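Local coordinates for phosphoglycerol transferase GacH (Streptococcus pyogenes MGAS5005, PDB 6DGM), which probably transfers glycerol phosphate onto the rhamnose polysaccharide of the group A streptococcal cell wall, using a metal-dependent domain of the alkaline phosphatase clan, at residues Ile71-Tyr85 / Tyr289-Lys303. Residues are numbered along the deposited sequence; the frame is centred on the assembly and turned at random.
Sequences IKNSTTAGLMQSDSY and YLTDYFIWSNGTNEK
Strands 77-81 and 290-297 pair antiparallel in the mixed central sheet of the sulfatase-like catalytic domain, where Gly78 and Tyr293 exchange two backbone hydrogen bonds, each 3.1 Å between N and O. Met80 and Thr291 form the next such pair, and Ser82 N reaches Tyr289 O in a nearly straight bond (175°).

Gly78, with no side chain on this face, lets the Tyr293 ring lie close over the backbone: Gly78 N sits 3.3 Å from Tyr293 CE2, above one ring face and toward the rim. With CG set between the backbone N and the carbonyl carbon (chi1 86°), the ring is laid across the neighbouring strand, and its OH is held by His306 O. On the same face of the sheet, Met80 and Thr291 run side by side, with Met80 CE 3.4 Å from Thr291 OG1, a hydroxyl bonded to Gly269 O.

On the opposite face, helix 66-74 packs through Ile71, whose CG2 stands 3.6 Å from the centroid of the Phe294 ring, almost on its normal, in a CH-pi contact. The small Ala77 fits beside Phe294 CB. Lys72, bent at chi3 (72°), carries NZ to the anti lone pair of Asp292 OD2 in a 2.8 Å salt bridge; the carboxylate's other oxygen, OD1, meets Arg54 and the backbone N of Asp51, so the negative charge is probably well balanced.

This strand pairing leads toward the active site, for Ser82 touches the manganese ligand His271 and bonds through OG to Asp270 O. At the far end, Thr75 OG1 donates to Ile295 O (2.7 Å), while Lys303 folds back from the following loop. Its long chain brings NZ to Thr75 O and, at 2.8 Å and nearly along the C=O axis, to Lys72 O near the helix end.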
loop_
_atom_site.group_PDB
_atom_site.type_symbol
_atom_site.label_atom_id
_atom_site.label_comp_id
_atom_site.label_asym_id
_atom_site.label_seq_id
_atom_site.Cartn_x
_atom_site.Cartn_y
_atom_site.Cartn_z
ATOM N N ILE A 71 10.219 -10.021 -10.649
ATOM C CA ILE A 71 9.489 -8.783 -10.901
ATOM C C ILE A 71 10.186 -7.616 -10.212
ATOM O O ILE A 71 10.418 -6.561 -10.818
ATOM C CB ILE A 71 8.020 -8.929 -10.463
ATOM C CG1 ILE A 71 7.304 -9.931 -11.365
ATOM C CG2 ILE A 71 7.338 -7.559 -10.482
ATOM C CD1 ILE A 71 6.079 -10.556 -10.722
ATOM N N LYS A 72 10.556 -7.793 -8.937
ATOM C CA LYS A 72 11.219 -6.721 -8.200
ATOM C C LYS A 72 12.511 -6.290 -8.895
ATOM O O LYS A 72 12.851 -5.101 -8.919
ATOM C CB LYS A 72 11.504 -7.172 -6.765
ATOM C CG LYS A 72 10.254 -7.368 -5.903
ATOM C CD LYS A 72 10.593 -7.762 -4.461
ATOM C CE LYS A 72 11.175 -6.591 -3.682
ATOM N NZ LYS A 72 11.753 -7.010 -2.378
ATOM N N ASN A 73 13.242 -7.243 -9.472
ATOM C CA ASN A 73 14.482 -6.903 -10.147
ATOM C C ASN A 73 14.248 -6.093 -11.419
ATOM O O ASN A 73 15.178 -5.429 -11.885
ATOM C CB ASN A 73 15.256 -8.179 -10.488
ATOM C CG ASN A 73 15.920 -8.802 -9.278
ATOM O OD1 ASN A 73 16.276 -8.111 -8.319
ATOM N ND2 ASN A 73 16.096 -10.122 -9.318
ATOM N N SER A 74 13.025 -6.119 -11.970
ATOM C CA SER A 74 12.725 -5.555 -13.280
ATOM C C SER A 74 12.091 -4.176 -13.220
ATOM O O SER A 74 11.904 -3.546 -14.265
ATOM C CB SER A 74 11.747 -6.465 -14.044
ATOM O OG SER A 74 10.410 -6.378 -13.522
ATOM N N THR A 75 11.740 -3.698 -12.039
ATOM C CA THR A 75 10.952 -2.481 -11.941
ATOM C C THR A 75 11.218 -1.857 -10.581
ATOM O O THR A 75 11.891 -2.441 -9.731
ATOM C CB THR A 75 9.461 -2.785 -12.134
ATOM O OG1 THR A 75 8.758 -1.556 -12.331
ATOM C CG2 THR A 75 8.884 -3.542 -10.939
ATOM N N THR A 76 10.674 -0.666 -10.388
ATOM C CA THR A 76 10.777 -0.001 -9.094
ATOM C C THR A 76 10.249 -0.916 -8.006
ATOM O O THR A 76 9.119 -1.399 -8.080
ATOM C CB THR A 76 9.966 1.296 -9.141
ATOM O OG1 THR A 76 10.472 2.111 -10.201
ATOM C CG2 THR A 76 10.035 2.049 -7.813
ATOM N N ALA A 77 11.073 -1.170 -6.993
ATOM C CA ALA A 77 10.718 -2.180 -6.004
ATOM C C ALA A 77 11.692 -2.112 -4.840
ATOM O O ALA A 77 12.781 -1.543 -4.948
ATOM C CB ALA A 77 10.749 -3.588 -6.609
ATOM N N GLY A 78 11.297 -2.726 -3.733
ATOM C CA GLY A 78 12.157 -2.749 -2.575
ATOM C C GLY A 78 11.448 -3.291 -1.357
ATOM O O GLY A 78 10.637 -4.218 -1.451
ATOM N N LEU A 79 11.749 -2.692 -0.211
ATOM C CA LEU A 79 11.132 -3.043 1.050
ATOM C C LEU A 79 10.235 -1.902 1.513
ATOM O O LEU A 79 10.544 -0.725 1.306
ATOM C CB LEU A 79 12.197 -3.300 2.116
ATOM C CG LEU A 79 13.235 -4.356 1.742
ATOM C CD1 LEU A 79 14.270 -4.496 2.842
ATOM C CD2 LEU A 79 12.570 -5.687 1.484
ATOM N N MET A 80 9.126 -2.277 2.138
ATOM C CA MET A 80 8.204 -1.342 2.759
ATOM C C MET A 80 8.271 -1.516 4.269
ATOM O O MET A 80 8.165 -2.641 4.776
ATOM C CB MET A 80 6.774 -1.637 2.309
ATOM C CG MET A 80 5.772 -0.591 2.746
ATOM S SD MET A 80 4.101 -1.239 2.812
ATOM C CE MET A 80 4.148 -2.146 4.363
ATOM N N GLN A 81 8.409 -0.410 4.982
ATOM C CA GLN A 81 8.317 -0.463 6.432
ATOM C C GLN A 81 6.842 -0.540 6.829
ATOM O O GLN A 81 6.030 0.297 6.412
ATOM C CB GLN A 81 8.969 0.750 7.077
ATOM C CG GLN A 81 8.973 0.638 8.575
ATOM C CD GLN A 81 9.854 1.648 9.232
ATOM O OE1 GLN A 81 11.077 1.562 9.159
ATOM N NE2 GLN A 81 9.239 2.635 9.872
ATOM N N SER A 82 6.494 -1.545 7.613
ATOM C CA SER A 82 5.144 -1.698 8.126
ATOM C C SER A 82 5.088 -1.156 9.547
ATOM O O SER A 82 6.074 -1.197 10.286
ATOM C CB SER A 82 4.755 -3.180 8.151
ATOM O OG SER A 82 3.469 -3.375 8.705
ATOM N N ASP A 83 3.908 -0.688 9.939
ATOM C CA ASP A 83 3.697 -0.166 11.275
ATOM C C ASP A 83 3.344 -1.227 12.302
ATOM O O ASP A 83 3.302 -0.894 13.493
ATOM C CB ASP A 83 2.584 0.885 11.248
ATOM C CG ASP A 83 2.967 2.075 10.418
ATOM O OD1 ASP A 83 3.819 2.853 10.884
ATOM O OD2 ASP A 83 2.476 2.201 9.278
ATOM N N SER A 84 3.113 -2.475 11.889
ATOM C CA SER A 84 2.669 -3.490 12.837
ATOM C C SER A 84 3.126 -4.859 12.370
ATOM O O SER A 84 3.741 -5.004 11.313
ATOM C CB SER A 84 1.163 -3.376 13.074
ATOM O OG SER A 84 0.476 -3.269 11.845
ATOM N N TYR A 85 2.872 -5.852 13.220
ATOM C CA TYR A 85 3.292 -7.233 13.007
ATOM C C TYR A 85 2.096 -8.137 13.228
ATOM O O TYR A 85 1.399 -8.002 14.232
ATOM C CB TYR A 85 4.417 -7.593 13.983
ATOM C CG TYR A 85 4.845 -9.045 13.942
ATOM C CD1 TYR A 85 5.605 -9.538 12.895
ATOM C CD2 TYR A 85 4.516 -9.904 14.976
ATOM C CE1 TYR A 85 6.005 -10.872 12.863
ATOM C CE2 TYR A 85 4.917 -11.228 14.955
ATOM C CZ TYR A 85 5.657 -11.698 13.893
ATOM O OH TYR A 85 6.058 -13.018 13.878
ATOM N N TYR A 289 9.506 -5.856 10.561
ATOM C CA TYR A 289 8.579 -4.859 10.038
ATOM C C TYR A 289 8.871 -4.472 8.594
ATOM O O TYR A 289 8.420 -3.411 8.147
ATOM C CB TYR A 289 8.581 -3.612 10.934
ATOM C CG TYR A 289 8.176 -3.942 12.347
ATOM C CD1 TYR A 289 6.840 -4.010 12.700
ATOM C CD2 TYR A 289 9.129 -4.240 13.326
ATOM C CE1 TYR A 289 6.450 -4.320 13.989
ATOM C CE2 TYR A 289 8.745 -4.569 14.626
ATOM C CZ TYR A 289 7.403 -4.609 14.946
ATOM O OH TYR A 289 7.013 -4.939 16.221
ATOM N N LEU A 290 9.573 -5.315 7.836
ATOM C CA LEU A 290 9.942 -4.995 6.461
ATOM C C LEU A 290 9.346 -6.025 5.507
ATOM O O LEU A 290 9.798 -7.177 5.459
ATOM C CB LEU A 290 11.462 -4.921 6.307
ATOM C CG LEU A 290 12.127 -3.753 7.037
ATOM C CD1 LEU A 290 13.630 -3.886 7.012
ATOM C CD2 LEU A 290 11.687 -2.423 6.413
ATOM N N THR A 291 8.370 -5.588 4.710
ATOM C CA THR A 291 7.744 -6.424 3.696
ATOM C C THR A 291 8.261 -6.040 2.309
ATOM O O THR A 291 9.013 -5.078 2.138
ATOM C CB THR A 291 6.225 -6.248 3.735
ATOM O OG1 THR A 291 5.904 -4.913 3.297
ATOM C CG2 THR A 291 5.667 -6.461 5.131
ATOM N N ASP A 292 7.819 -6.799 1.302
ATOM C CA ASP A 292 8.179 -6.551 -0.096
ATOM C C ASP A 292 7.160 -5.666 -0.791
ATOM O O ASP A 292 5.963 -5.752 -0.523
ATOM C CB ASP A 292 8.255 -7.890 -0.833
ATOM C CG ASP A 292 9.283 -8.814 -0.229
ATOM O OD1 ASP A 292 8.934 -9.548 0.734
ATOM O OD2 ASP A 292 10.454 -8.779 -0.695
ATOM N N TYR A 293 7.643 -4.814 -1.693
ATOM C CA TYR A 293 6.751 -4.075 -2.573
ATOM C C TYR A 293 7.358 -3.983 -3.970
ATOM O O TYR A 293 8.574 -4.063 -4.161
ATOM C CB TYR A 293 6.436 -2.651 -2.060
ATOM C CG TYR A 293 7.472 -1.615 -2.473
ATOM C CD1 TYR A 293 7.336 -0.915 -3.667
ATOM C CD2 TYR A 293 8.601 -1.360 -1.690
ATOM C CE1 TYR A 293 8.284 -0.005 -4.068
ATOM C CE2 TYR A 293 9.558 -0.443 -2.090
ATOM C CZ TYR A 293 9.389 0.237 -3.276
ATOM O OH TYR A 293 10.315 1.158 -3.706
ATOM N N PHE A 294 6.482 -3.795 -4.951
ATOM C CA PHE A 294 6.904 -3.397 -6.286
ATOM C C PHE A 294 5.844 -2.501 -6.912
ATOM O O PHE A 294 4.671 -2.518 -6.526
ATOM C CB PHE A 294 7.273 -4.587 -7.193
ATOM C CG PHE A 294 6.131 -5.512 -7.552
ATOM C CD1 PHE A 294 5.195 -5.146 -8.494
ATOM C CD2 PHE A 294 6.042 -6.780 -6.988
ATOM C CE1 PHE A 294 4.165 -5.991 -8.848
ATOM C CE2 PHE A 294 5.019 -7.644 -7.351
ATOM C CZ PHE A 294 4.084 -7.252 -8.287
ATOM N N ILE A 295 6.286 -1.708 -7.884
ATOM C CA ILE A 295 5.428 -0.825 -8.657
ATOM C C ILE A 295 5.722 -1.177 -10.110
ATOM O O ILE A 295 6.830 -0.930 -10.593
ATOM C CB ILE A 295 5.701 0.656 -8.364
ATOM C CG1 ILE A 295 5.462 0.955 -6.875
ATOM C CG2 ILE A 295 4.793 1.516 -9.224
ATOM C CD1 ILE A 295 5.724 2.407 -6.451
ATOM N N TRP A 296 4.759 -1.827 -10.777
ATOM C CA TRP A 296 4.972 -2.446 -12.082
ATOM C C TRP A 296 3.895 -1.968 -13.044
ATOM O O TRP A 296 2.705 -2.043 -12.721
ATOM C CB TRP A 296 4.871 -3.971 -11.945
ATOM C CG TRP A 296 4.979 -4.767 -13.225
ATOM C CD1 TRP A 296 6.105 -5.322 -13.741
ATOM C CD2 TRP A 296 3.916 -5.106 -14.127
ATOM N NE1 TRP A 296 5.820 -5.985 -14.904
ATOM C CE2 TRP A 296 4.481 -5.866 -15.167
ATOM C CE3 TRP A 296 2.548 -4.829 -14.160
ATOM C CZ2 TRP A 296 3.722 -6.369 -16.232
ATOM C CZ3 TRP A 296 1.794 -5.329 -15.204
ATOM C CH2 TRP A 296 2.380 -6.098 -16.226
ATOM N N SER A 297 4.317 -1.500 -14.224
ATOM C CA SER A 297 3.429 -1.130 -15.321
ATOM C C SER A 297 3.466 -2.197 -16.410
ATOM O O SER A 297 4.443 -2.938 -16.559
ATOM C CB SER A 297 3.837 0.216 -15.935
ATOM O OG SER A 297 3.935 1.238 -14.966
ATOM N N ASN A 298 2.395 -2.252 -17.193
ATOM C CA ASN A 298 2.251 -3.288 -18.209
ATOM C C ASN A 298 2.931 -2.948 -19.524
ATOM O O ASN A 298 2.800 -3.715 -20.482
ATOM C CB ASN A 298 0.778 -3.636 -18.424
ATOM C CG ASN A 298 -0.001 -2.532 -19.086
ATOM O OD1 ASN A 298 0.420 -1.363 -19.112
ATOM N ND2 ASN A 298 -1.154 -2.891 -19.625
ATOM N N GLY A 299 3.662 -1.841 -19.584
ATOM C CA GLY A 299 4.485 -1.535 -20.740
ATOM C C GLY A 299 5.948 -1.560 -20.350
ATOM O O GLY A 299 6.411 -2.531 -19.745
ATOM N N THR A 300 6.673 -0.493 -20.653
ATOM C CA THR A 300 8.074 -0.379 -20.281
ATOM C C THR A 300 8.175 0.171 -18.867
ATOM O O THR A 300 7.421 1.066 -18.482
ATOM C CB THR A 300 8.796 0.548 -21.261
ATOM O OG1 THR A 300 8.649 0.037 -22.596
ATOM C CG2 THR A 300 10.273 0.639 -20.919
ATOM N N ASN A 301 9.085 -0.400 -18.081
ATOM C CA ASN A 301 9.241 -0.016 -16.686
ATOM C C ASN A 301 10.612 0.595 -16.474
ATOM O O ASN A 301 11.619 0.029 -16.913
ATOM C CB ASN A 301 9.098 -1.219 -15.753
ATOM C CG ASN A 301 7.666 -1.560 -15.487
ATOM O OD1 ASN A 301 6.879 -0.699 -15.066
ATOM N ND2 ASN A 301 7.295 -2.803 -15.755
ATOM N N GLU A 302 10.636 1.760 -15.842
ATOM C CA GLU A 302 11.847 2.244 -15.213
ATOM C C GLU A 302 12.042 1.500 -13.894
ATOM O O GLU A 302 11.164 0.766 -13.424
ATOM C CB GLU A 302 11.737 3.740 -14.931
ATOM C CG GLU A 302 11.624 4.600 -16.180
ATOM C CD GLU A 302 12.943 4.748 -16.911
ATOM O OE1 GLU A 302 13.968 5.011 -16.245
ATOM O OE2 GLU A 302 12.955 4.598 -18.153
ATOM N N LYS A 303 13.213 1.676 -13.298
ATOM C CA LYS A 303 13.495 1.130 -11.972
ATOM C C LYS A 303 14.070 2.294 -11.168
ATOM O O LYS A 303 15.272 2.576 -11.235
ATOM C CB LYS A 303 14.436 -0.066 -12.032
ATOM C CG LYS A 303 14.602 -0.760 -10.697
ATOM C CD LYS A 303 15.146 -2.171 -10.838
ATOM C CE LYS A 303 15.488 -2.739 -9.464
ATOM N NZ LYS A 303 14.340 -2.749 -8.527
HETATM O O HOH W 1 9.608 -4.679 -16.235
HETATM O O HOH W 2 13.862 -0.150 -7.437
HETATM O O HOH W 3 15.222 -3.733 -5.913
#